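Local coordinates for putative capsular polysaccharide biosynthesis protein (PDB 6EWJ) that probably acts as a pyridoxal-phosphate-dependent sugar aminotransferase in pneumococcal teichoic acid biosynthesis, at residues T55-V59 with D225-Y229; D81-V85 with L121-T126; H238-K242 with W253-I257. All coordinates share one frame; numbering follows the deposited sequence.

Interaction 1 of 3, residues T55-V59 with D225-Y229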
loop_
_atom_site.group_PDB
_atom_site.type_symbol
_atom_site.label_atom_id
_atom_site.label_comp_id
_atom_site.label_asym_id
_atom_site.label_seq_id
_atom_site.Cartn_x
_atom_site.Cartn_y
_atom_site.Cartn_z
ATOM N N THR A 55 -24.454 2.618 1.417
ATOM C CA THR A 55 -23.803 3.658 0.625
ATOM C C THR A 55 -23.782 3.199 -0.797
ATOM O O THR A 55 -23.938 2.009 -1.044
ATOM C CB THR A 55 -22.355 3.915 1.104
ATOM O OG1 THR A 55 -21.667 2.665 1.233
ATOM C CG2 THR A 55 -22.362 4.649 2.417
ATOM N N PRO A 56 -23.603 4.121 -1.746
ATOM C CA PRO A 56 -23.726 3.707 -3.159
ATOM C C PRO A 56 -22.540 2.967 -3.692
ATOM O O PRO A 56 -22.695 2.062 -4.511
ATOM C CB PRO A 56 -23.965 5.034 -3.916
ATOM C CG PRO A 56 -23.466 6.081 -3.020
ATOM C CD PRO A 56 -23.688 5.578 -1.599
ATOM N N LYS A 57 -21.342 3.328 -3.231
ATOM C CA LYS A 57 -20.128 2.714 -3.762
ATOM C C LYS A 57 -19.113 2.585 -2.651
ATOM O O LYS A 57 -19.076 3.438 -1.768
ATOM C CB LYS A 57 -19.497 3.584 -4.839
ATOM C CG LYS A 57 -20.316 3.890 -6.068
ATOM C CD LYS A 57 -20.605 2.681 -6.939
ATOM C CE LYS A 57 -19.386 2.174 -7.697
ATOM N NZ LYS A 57 -19.828 1.281 -8.830
ATOM N N THR A 58 -18.306 1.519 -2.715
ATOM C CA THR A 58 -17.192 1.336 -1.768
ATOM C C THR A 58 -15.902 1.060 -2.563
ATOM O O THR A 58 -15.949 0.408 -3.629
ATOM C CB THR A 58 -17.504 0.205 -0.819
ATOM O OG1 THR A 58 -18.724 0.528 -0.125
ATOM C CG2 THR A 58 -16.400 -0.027 0.180
ATOM N N VAL A 59 -14.798 1.589 -2.059
ATOM C CA VAL A 59 -13.456 1.408 -2.663
ATOM C C VAL A 59 -12.639 0.614 -1.667
ATOM O O VAL A 59 -12.365 1.086 -0.560
ATOM C CB VAL A 59 -12.771 2.739 -2.940
ATOM C CG1 VAL A 59 -11.382 2.502 -3.564
ATOM C CG2 VAL A 59 -13.629 3.597 -3.824
ATOM N N ASP A 225 -21.526 9.317 -8.088
ATOM C CA ASP A 225 -20.884 8.162 -7.408
ATOM C C ASP A 225 -19.881 7.399 -8.290
ATOM O O ASP A 225 -18.843 6.948 -7.799
ATOM C CB ASP A 225 -21.933 7.186 -6.880
ATOM C CG ASP A 225 -22.848 7.817 -5.852
ATOM O OD1 ASP A 225 -22.327 8.525 -4.951
ATOM O OD2 ASP A 225 -24.072 7.606 -5.945
ATOM N N GLU A 226 -20.177 7.268 -9.583
ATOM C CA GLU A 226 -19.237 6.593 -10.511
ATOM C C GLU A 226 -17.979 7.415 -10.715
ATOM O O GLU A 226 -16.869 6.847 -10.764
ATOM C CB GLU A 226 -19.889 6.273 -11.863
ATOM C CG GLU A 226 -20.897 5.139 -11.839
ATOM C CD GLU A 226 -20.323 3.800 -11.395
ATOM O OE1 GLU A 226 -19.144 3.488 -11.637
ATOM O OE2 GLU A 226 -21.071 3.021 -10.776
ATOM N N GLU A 227 -18.141 8.738 -10.852
ATOM C CA GLU A 227 -16.992 9.660 -11.019
ATOM C C GLU A 227 -16.105 9.613 -9.760
ATOM O O GLU A 227 -14.875 9.558 -9.854
ATOM C CB GLU A 227 -17.483 11.091 -11.308
ATOM C CG GLU A 227 -16.418 12.184 -11.417
ATOM C CD GLU A 227 -17.017 13.584 -11.566
ATOM O OE1 GLU A 227 -18.217 13.722 -11.924
ATOM O OE2 GLU A 227 -16.297 14.585 -11.327
ATOM N N MET A 228 -16.740 9.637 -8.587
ATOM C CA MET A 228 -16.006 9.633 -7.310
ATOM C C MET A 228 -15.268 8.312 -7.140
ATOM O O MET A 228 -14.124 8.274 -6.727
ATOM C CB MET A 228 -16.969 9.845 -6.133
ATOM C CG MET A 228 -16.322 9.840 -4.769
ATOM S SD MET A 228 -15.156 11.208 -4.462
ATOM C CE MET A 228 -16.266 12.551 -4.096
ATOM N N TYR A 229 -15.955 7.228 -7.476
ATOM C CA TYR A 229 -15.375 5.887 -7.425
ATOM C C TYR A 229 -14.172 5.843 -8.326
ATOM O O TYR A 229 -13.119 5.397 -7.909
ATOM C CB TYR A 229 -16.378 4.822 -7.880
ATOM C CG TYR A 229 -15.846 3.393 -7.895
ATOM C CD1 TYR A 229 -15.763 2.637 -6.721
ATOM C CD2 TYR A 229 -15.424 2.804 -9.070
ATOM C CE1 TYR A 229 -15.304 1.340 -6.726
ATOM C CE2 TYR A 229 -14.940 1.493 -9.085
ATOM C CZ TYR A 229 -14.896 0.772 -7.919
ATOM O OH TYR A 229 -14.402 -0.511 -7.903
#
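Lys57 lays its side chain across one face of the Tyr229 ring and ends on the carboxylate of Glu226, one turn of helix carrying both partners. The lysine and the tyrosine run at about a right angle to each other, with CE of Lys57 over the rim of the ring, 3.7 Å from CG of Tyr229, in a CH-pi contact. Its ammonium sits nearer the ring normal: NZ is 4.6 Å from the Tyr229 centroid and only 10° off the normal, a cation-pi geometry. This fold-back is made by two successive bends in the chain, at chi2 and chi3. From there NZ reaches OE2 of Glu226 at 2.9 Å, on the syn side of the carboxylate and 27° out of its plane, a salt bridge that also carries a hydrogen bond. CB of Glu226 points away from the strand, but the bend at chi2 brings the carboxylate back. O of Thr58 lies in the ring plane at its edge, 3.3 Å from CE1 of Tyr229, while CG2 of Val59 packs obliquely on CD1. The phenol OH bonds to Glu46. At the start of the helix, the Pro56 ring crosses the Asp225 carboxylate, CG of Pro56 3.3 Å from OD1, an oxygen that is hydrogen-bonded to Trp217. Helix 225-236 thus packs by its first turn against the start of strand 58-61, one of the two outermost strands within this chain of the mixed seven-stranded sheet characteristic of the large domain of fold-type I, PLP-dependent aminotransferases.

Interaction 2 of 3, residues D81-V85 with L121-T126; sequences DEVIV and LEQAIT
Ile84 drives its branches into the end of helix 118-124, and this is the dense half of the contact. Its CG2 meets CD1 of Leu121 at 3.5 Å, tighter than ordinary van der Waals contact, while its CD1 lies 4.0 Å from CB of Ala124 and 3.9 Å from CG1 of Ile125. The division of labour follows from the torsions: with chi1 at -74° and chi2 at 171°, the longer branch of Ile84 stretches away from the strand, so that CD1 reaches Ala124 and Ile125 and, with CG2, also Leu121. Leu121 approaches obliquely, whereas Ile125 crosses the isoleucine at about a right angle.

Two residues back along the strand the contact becomes polar and wetter. Glu82, extended beyond CG, crosses Thr126 at about a right angle and takes a short hydrogen bond of 2.6 Å from OG1 of Thr126 to OE1. The hydroxyl comes from above the carboxylate, 52° out of its plane, and its oxygen is positioned by a further hydrogen bond with N of Lys128. A water donates to the same OE1 of Glu82 at 2.7 Å and to O of Ala124 at 2.9 Å, linking the carboxylate to a carbonyl that it does not meet directly. OE1 therefore accepts from two donors, and the water donates a hydrogen bond to the Ala124 carbonyl.

Around this pair, strand 82-86 runs parallel to its neighbours 129-132 and 103-107. Ile84 also touches Thr129 on the first and Val105 and Val107 on the second, so helix 118-124 packs across the sheet near its edge, while Val83 and Val85 turn to the other face, toward helix 92-99.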
loop_
_atom_site.group_PDB
_atom_site.type_symbol
_atom_site.label_atom_id
_atom_site.label_comp_id
_atom_site.label_asym_id
_atom_site.label_seq_id
_atom_site.Cartn_x
_atom_site.Cartn_y
_atom_site.Cartn_z
ATOM N N ASP A 81 -4.078 24.038 4.668
ATOM C CA ASP A 81 -5.361 23.578 5.220
ATOM C C ASP A 81 -5.195 22.968 6.615
ATOM O O ASP A 81 -4.148 22.414 6.936
ATOM C CB ASP A 81 -6.007 22.513 4.336
ATOM C CG ASP A 81 -6.289 22.996 2.923
ATOM O OD1 ASP A 81 -6.722 24.138 2.756
ATOM O OD2 ASP A 81 -6.087 22.206 1.994
ATOM N N GLU A 82 -6.241 23.084 7.435
ATOM C CA GLU A 82 -6.311 22.474 8.766
ATOM C C GLU A 82 -7.306 21.309 8.788
ATOM O O GLU A 82 -8.341 21.310 8.074
ATOM C CB GLU A 82 -6.693 23.513 9.810
ATOM C CG GLU A 82 -5.581 24.536 10.030
ATOM C CD GLU A 82 -5.956 25.675 10.940
ATOM O OE1 GLU A 82 -7.144 25.777 11.365
ATOM O OE2 GLU A 82 -5.042 26.475 11.248
ATOM N N VAL A 83 -6.929 20.260 9.509
ATOM C CA VAL A 83 -7.796 19.096 9.698
ATOM C C VAL A 83 -7.903 18.823 11.159
ATOM O O VAL A 83 -6.897 18.638 11.831
ATOM C CB VAL A 83 -7.277 17.809 9.015
ATOM C CG1 VAL A 83 -8.247 16.650 9.239
ATOM C CG2 VAL A 83 -7.052 18.059 7.557
ATOM N N ILE A 84 -9.128 18.775 11.650
ATOM C CA ILE A 84 -9.354 18.574 13.057
ATOM C C ILE A 84 -9.462 17.084 13.386
ATOM O O ILE A 84 -10.198 16.339 12.730
ATOM C CB ILE A 84 -10.612 19.336 13.530
ATOM C CG1 ILE A 84 -10.290 20.825 13.605
ATOM C CG2 ILE A 84 -11.077 18.815 14.863
ATOM C CD1 ILE A 84 -11.452 21.753 13.846
ATOM N N VAL A 85 -8.773 16.681 14.438
ATOM C CA VAL A 85 -8.816 15.330 14.947
ATOM C C VAL A 85 -8.911 15.362 16.479
ATOM O O VAL A 85 -8.429 16.300 17.097
ATOM C CB VAL A 85 -7.574 14.509 14.602
ATOM C CG1 VAL A 85 -7.485 14.337 13.113
ATOM C CG2 VAL A 85 -6.268 15.147 15.114
ATOM N N LEU A 121 -14.451 21.953 19.863
ATOM C CA LEU A 121 -14.403 21.741 18.393
ATOM C C LEU A 121 -14.818 22.979 17.610
ATOM O O LEU A 121 -14.095 23.433 16.715
ATOM C CB LEU A 121 -15.304 20.588 18.000
ATOM C CG LEU A 121 -15.500 20.293 16.498
ATOM C CD1 LEU A 121 -14.169 20.058 15.872
ATOM C CD2 LEU A 121 -16.369 19.110 16.248
ATOM N N GLU A 122 -15.967 23.564 17.993
ATOM C CA GLU A 122 -16.395 24.859 17.431
ATOM C C GLU A 122 -15.291 25.922 17.515
ATOM O O GLU A 122 -14.999 26.610 16.525
ATOM C CB GLU A 122 -17.659 25.407 18.140
ATOM C CG GLU A 122 -18.937 24.756 17.687
ATOM C CD GLU A 122 -20.156 25.275 18.410
ATOM O OE1 GLU A 122 -20.089 26.334 19.056
ATOM O OE2 GLU A 122 -21.215 24.635 18.324
ATOM N N GLN A 123 -14.690 26.050 18.697
ATOM C CA GLN A 123 -13.611 27.030 18.914
ATOM C C GLN A 123 -12.376 26.802 18.039
ATOM O O GLN A 123 -11.756 27.751 17.621
ATOM C CB GLN A 123 -13.144 27.014 20.357
ATOM C CG GLN A 123 -14.153 27.509 21.361
ATOM C CD GLN A 123 -13.640 27.375 22.785
ATOM O OE1 GLN A 123 -12.417 27.403 23.031
ATOM N NE2 GLN A 123 -14.565 27.249 23.742
ATOM N N ALA A 124 -12.046 25.540 17.784
ATOM C CA ALA A 124 -10.877 25.182 16.976
ATOM C C ALA A 124 -11.054 25.427 15.473
ATOM O O ALA A 124 -10.055 25.452 14.733
ATOM C CB ALA A 124 -10.508 23.727 17.205
ATOM N N ILE A 125 -12.282 25.644 15.027
ATOM C CA ILE A 125 -12.561 25.915 13.603
ATOM C C ILE A 125 -12.056 27.298 13.163
ATOM O O ILE A 125 -12.285 28.298 13.823
ATOM C CB ILE A 125 -14.077 25.709 13.269
ATOM C CG1 ILE A 125 -14.383 24.219 13.246
ATOM C CG2 ILE A 125 -14.472 26.339 11.939
ATOM C CD1 ILE A 125 -15.853 23.858 13.230
ATOM N N THR A 126 -11.377 27.322 12.005
ATOM C CA THR A 126 -10.884 28.561 11.389
ATOM C C THR A 126 -11.225 28.573 9.895
ATOM O O THR A 126 -11.860 27.646 9.374
ATOM C CB THR A 126 -9.345 28.717 11.534
ATOM O OG1 THR A 126 -8.674 27.797 10.658
ATOM C CG2 THR A 126 -8.888 28.497 12.983
HETATM O O HOH W 1 -8.988 24.045 12.431
#

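Interaction 3 of 3, residues H238-K242 with W253-I257; sequences HGQTK and WEYDI
Gln240 lays its amide flat on the Tyr255 ring, planes 9° apart and OE1 of Gln240 3.4 Å above the ring centre. With CG of Gln240 anti to the backbone N (chi1 -174°) and the chain extended beyond it, the glutamine crosses the tyrosine at about a right angle, bringing its CD to 3.5 Å from CG of Tyr255. On the same face of the antiparallel ribbon, CD1 of Ile257 packs 3.8 Å from CB of Gln240.

Behind, Thr241 and Asp256 form an antiparallel hydrogen-bonded pair: Thr241 N to Asp256 O and Asp256 N to Thr241 O, both 3.0 Å. Their side chains lie side by side on the other face. Lys242 runs past O of Glu254 and makes a weak bond from NZ to O of Trp253. Farther out, the second subunit supplies partners: its Lys352 pairs with Glu254, its Thr358 bonds to Asp256, and its Tyr90 packs on Tyr255 and meets His238 edge-to-face.

The chemistry is mixed: two backbone bonds set the register, the Gln240 amide covers one face of the Tyr255 ring, and the carboxylates of Glu254 and Asp256 are engaged across subunits, so the ribbon forms part of the dimer interface.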
loop_
_atom_site.group_PDB
_atom_site.type_symbol
_atom_site.label_atom_id
_atom_site.label_comp_id
_atom_site.label_asym_id
_atom_site.label_seq_id
_atom_site.Cartn_x
_atom_site.Cartn_y
_atom_site.Cartn_z
ATOM N N HIS A 238 -1.649 4.051 -9.330
ATOM C CA HIS A 238 -0.626 4.753 -10.085
ATOM C C HIS A 238 -1.111 5.925 -10.925
ATOM O O HIS A 238 -0.365 6.463 -11.760
ATOM C CB HIS A 238 0.166 3.772 -10.982
ATOM C CG HIS A 238 0.913 2.713 -10.225
ATOM N ND1 HIS A 238 1.919 3.018 -9.338
ATOM C CD2 HIS A 238 0.876 1.359 -10.296
ATOM C CE1 HIS A 238 2.446 1.898 -8.870
ATOM N NE2 HIS A 238 1.819 0.878 -9.430
ATOM N N GLY A 239 -2.344 6.342 -10.770
ATOM C CA GLY A 239 -2.898 7.371 -11.644
ATOM C C GLY A 239 -3.246 6.885 -13.037
ATOM O O GLY A 239 -3.454 7.704 -13.932
ATOM N N GLN A 240 -3.349 5.566 -13.207
ATOM C CA GLN A 240 -3.518 4.955 -14.513
ATOM C C GLN A 240 -4.986 5.039 -14.933
ATOM O O GLN A 240 -5.883 4.804 -14.112
ATOM C CB GLN A 240 -3.023 3.498 -14.521
ATOM C CG GLN A 240 -3.059 2.875 -15.922
ATOM C CD GLN A 240 -2.341 1.531 -16.083
ATOM O OE1 GLN A 240 -1.140 1.429 -15.849
ATOM N NE2 GLN A 240 -3.074 0.509 -16.483
ATOM N N THR A 241 -5.221 5.439 -16.171
ATOM C CA THR A 241 -6.586 5.448 -16.785
ATOM C C THR A 241 -6.523 4.870 -18.187
ATOM O O THR A 241 -5.457 4.906 -18.819
ATOM C CB THR A 241 -7.164 6.891 -16.928
ATOM O OG1 THR A 241 -6.360 7.644 -17.852
ATOM C CG2 THR A 241 -7.171 7.624 -15.595
ATOM N N LYS A 242 -7.664 4.349 -18.656
ATOM C CA LYS A 242 -7.843 3.935 -20.038
ATOM C C LYS A 242 -9.124 4.557 -20.574
ATOM O O LYS A 242 -10.140 4.606 -19.867
ATOM C CB LYS A 242 -7.929 2.419 -20.160
ATOM C CG LYS A 242 -6.711 1.640 -19.658
ATOM C CD LYS A 242 -6.582 0.310 -20.396
ATOM C CE LYS A 242 -5.741 -0.683 -19.569
ATOM N NZ LYS A 242 -4.317 -0.626 -19.877
ATOM N N TRP A 253 -3.942 -2.428 -24.494
ATOM C CA TRP A 253 -2.687 -2.080 -23.788
ATOM C C TRP A 253 -2.621 -0.600 -23.387
ATOM O O TRP A 253 -2.059 -0.280 -22.386
ATOM C CB TRP A 253 -1.450 -2.488 -24.655
ATOM C CG TRP A 253 -1.328 -1.710 -25.897
ATOM C CD1 TRP A 253 -1.882 -2.010 -27.102
ATOM C CD2 TRP A 253 -0.618 -0.477 -26.074
ATOM N NE1 TRP A 253 -1.597 -1.039 -28.005
ATOM C CE2 TRP A 253 -0.797 -0.093 -27.419
ATOM C CE3 TRP A 253 0.137 0.355 -25.219
ATOM C CZ2 TRP A 253 -0.255 1.092 -27.955
ATOM C CZ3 TRP A 253 0.688 1.529 -25.747
ATOM C CH2 TRP A 253 0.481 1.879 -27.125
ATOM N N GLU A 254 -3.164 0.298 -24.204
ATOM C CA GLU A 254 -2.854 1.711 -24.061
ATOM C C GLU A 254 -3.520 2.382 -22.852
ATOM O O GLU A 254 -4.702 2.215 -22.619
ATOM C CB GLU A 254 -3.119 2.468 -25.359
ATOM C CG GLU A 254 -2.338 3.742 -25.378
ATOM C CD GLU A 254 -2.446 4.519 -26.639
ATOM O OE1 GLU A 254 -3.062 4.014 -27.605
ATOM O OE2 GLU A 254 -1.910 5.650 -26.627
ATOM N N TYR A 255 -2.719 3.094 -22.079
ATOM C CA TYR A 255 -3.194 3.810 -20.895
ATOM C C TYR A 255 -2.455 5.111 -20.835
ATOM O O TYR A 255 -1.479 5.312 -21.571
ATOM C CB TYR A 255 -2.934 3.026 -19.608
ATOM C CG TYR A 255 -1.484 2.719 -19.299
ATOM C CD1 TYR A 255 -0.668 3.661 -18.647
ATOM C CD2 TYR A 255 -0.924 1.459 -19.571
ATOM C CE1 TYR A 255 0.647 3.365 -18.348
ATOM C CE2 TYR A 255 0.392 1.152 -19.228
ATOM C CZ TYR A 255 1.167 2.101 -18.631
ATOM O OH TYR A 255 2.499 1.840 -18.314
ATOM N N ASP A 256 -2.940 5.974 -19.948
ATOM C CA ASP A 256 -2.307 7.206 -19.611
ATOM C C ASP A 256 -2.084 7.188 -18.082
ATOM O O ASP A 256 -2.694 6.415 -17.376
ATOM C CB ASP A 256 -3.227 8.355 -20.050
ATOM C CG ASP A 256 -2.557 9.727 -19.968
ATOM O OD1 ASP A 256 -1.317 9.828 -19.773
ATOM O OD2 ASP A 256 -3.280 10.720 -20.119
ATOM N N ILE A 257 -1.217 8.053 -17.611
ATOM C CA ILE A 257 -1.012 8.276 -16.185
ATOM C C ILE A 257 -1.402 9.740 -15.995
ATOM O O ILE A 257 -0.776 10.602 -16.570
ATOM C CB ILE A 257 0.461 8.022 -15.804
ATOM C CG1 ILE A 257 0.828 6.561 -16.120
ATOM C CG2 ILE A 257 0.759 8.403 -14.364
ATOM C CD1 ILE A 257 0.052 5.505 -15.345
#

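Interactions 1 and 2 both reach the mixed sheet, the first at its outermost strand 58-61 and the second near the opposite edge; their centres are 27 Å apart, and interaction 2 is nested inside the loop that interaction 1 closes. Interaction 3 follows in sequence, its centre 20 Å from that of interaction 1, with nearest atoms about 10 Å apart, and 37 Å from that of interaction 2. The side chain of Thr58 is about 11 Å from that of Ala64, which binds pyridoxal phosphate in the cofactor-bound protein, though none is bound to this chain. Interaction 2 lies away from this site, while His238 of interaction 3 packs on Thr65 of the second subunit, another cofactor-binding residue.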